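Local coordinates for protein transcriptional regulator nlh2 (Aquifex aeolicus, PDB 4G3V) that probably regulates sigma54-dependent transcription, its GAF domain acting as the regulatory module of the activator and here captured in an inactive state, at residues Asn10-Asn13 with Glu14-Ile18. Residues are numbered along the deposited sequence; the frame is centred on the assembly and turned at random.
Sequences NVVN and EITKI
With chi1 of -60°, Thr-16 sets OG1 anti to its own carbonyl carbon, which swings the hydroxyl back over the preceding turn, 3.0 Å from Val-12 O. Val-11 puts CG2 anti to its backbone nitrogen, Ile-15 holds CG1 beside its own nitrogen (chi1 -72°) with CD1 extended beyond it, and the two side chains lie side by side, pointing the same way. Both pairs are i to i+4 neighbours in the amino-terminal alpha-helix of this GAF domain, helix 4-19. Four successive backbone bonds document its regularity, from Glu-14 N to Asn-10 O (2.9 Å) through Lys-17 N to Asn-13 O (3.1 Å), the straightest being Ile-15 N to Val-11 O, with an N-H...O angle of 162°. Val-12 O accepts Thr-16 N at 3.0 Å and also lies beside the threonine hydroxyl; whether OG1 gives it its proton is unsettled, because Asn-154 OD1 of the second subunit offers a weak alternative.

The buried side chains show how the helix is seated. Ile-15 packs on Val-35 of helix 25-40 and on Ile-152 and Leu-155 of helix 139-162, while Val-12 touches Val-151, so this face joins three helices within the chain. Asn-13 bonds to the second subunit, where Val-12 also packs on Asn-154: its OD1 accepts hydrogen bonds from Asn-150 ND2 and Asn-154 ND2 there, two donors that should fix the amide's rotation. Within the turn, the Ile-15 arm also lies against the neighbouring backbone, CG1 standing 3.2 Å from Val-11 O, and its terminal CD1 reaches Val-11 CG2 at 4.0 Å.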
# COMPACT_ATOMS: atom_id res chain seq x y z
N ASN A 10 0.84 -10.87 0.50
CA ASN A 10 -0.35 -11.52 -0.04
C ASN A 10 -1.65 -10.85 0.40
O ASN A 10 -2.60 -10.74 -0.40
CB ASN A 10 -0.34 -13.02 0.28
CG ASN A 10 0.73 -13.78 -0.50
OD1 ASN A 10 1.12 -13.35 -1.59
ND2 ASN A 10 1.21 -14.89 0.05
N VAL A 11 -1.74 -10.40 1.64
CA VAL A 11 -2.98 -9.76 2.09
C VAL A 11 -3.17 -8.40 1.41
O VAL A 11 -4.30 -8.01 1.11
CB VAL A 11 -3.10 -9.65 3.63
CG1 VAL A 11 -2.35 -8.47 4.17
CG2 VAL A 11 -4.58 -9.54 4.04
N VAL A 12 -2.09 -7.68 1.17
CA VAL A 12 -2.18 -6.42 0.45
C VAL A 12 -2.66 -6.68 -0.99
O VAL A 12 -3.55 -5.98 -1.49
CB VAL A 12 -0.82 -5.67 0.46
CG1 VAL A 12 -0.77 -4.60 -0.63
CG2 VAL A 12 -0.59 -5.07 1.84
N ASN A 13 -2.10 -7.68 -1.66
CA ASN A 13 -2.61 -8.02 -3.00
C ASN A 13 -4.09 -8.40 -2.97
O ASN A 13 -4.87 -7.99 -3.83
CB ASN A 13 -1.82 -9.18 -3.62
CG ASN A 13 -0.37 -8.83 -3.86
OD1 ASN A 13 -0.00 -7.66 -3.95
ND2 ASN A 13 0.47 -9.86 -3.98
N GLU A 14 -4.49 -9.19 -1.97
CA GLU A 14 -5.87 -9.66 -1.86
C GLU A 14 -6.83 -8.51 -1.58
O GLU A 14 -7.90 -8.42 -2.17
CB GLU A 14 -5.96 -10.72 -0.76
CG GLU A 14 -7.37 -11.22 -0.45
CD GLU A 14 -8.02 -12.01 -1.57
OE1 GLU A 14 -7.43 -12.19 -2.66
OE2 GLU A 14 -9.16 -12.48 -1.34
N ILE A 15 -6.43 -7.61 -0.68
CA ILE A 15 -7.24 -6.44 -0.37
C ILE A 15 -7.43 -5.56 -1.60
O ILE A 15 -8.53 -5.07 -1.85
CB ILE A 15 -6.64 -5.65 0.83
CG1 ILE A 15 -6.87 -6.46 2.12
CG2 ILE A 15 -7.27 -4.28 0.96
CD1 ILE A 15 -6.11 -5.94 3.35
N THR A 16 -6.38 -5.39 -2.40
CA THR A 16 -6.50 -4.58 -3.61
C THR A 16 -7.48 -5.22 -4.59
O THR A 16 -8.27 -4.53 -5.24
CB THR A 16 -5.12 -4.37 -4.26
OG1 THR A 16 -4.26 -3.71 -3.32
CG2 THR A 16 -5.19 -3.53 -5.52
N LYS A 17 -7.42 -6.53 -4.69
CA LYS A 17 -8.35 -7.29 -5.53
C LYS A 17 -9.80 -7.08 -5.08
O LYS A 17 -10.68 -6.83 -5.91
CB LYS A 17 -7.99 -8.77 -5.49
CG LYS A 17 -8.87 -9.64 -6.37
CD LYS A 17 -8.35 -11.09 -6.41
CE LYS A 17 -9.26 -11.98 -7.22
NZ LYS A 17 -8.84 -13.42 -7.18
N ILE A 18 -10.05 -7.18 -3.78
CA ILE A 18 -11.39 -6.94 -3.24
C ILE A 18 -11.86 -5.51 -3.52
O ILE A 18 -12.98 -5.29 -4.00
CB ILE A 18 -11.40 -7.16 -1.72
CG1 ILE A 18 -11.19 -8.64 -1.40
CG2 ILE A 18 -12.71 -6.66 -1.10
CD1 ILE A 18 -10.73 -8.88 0.02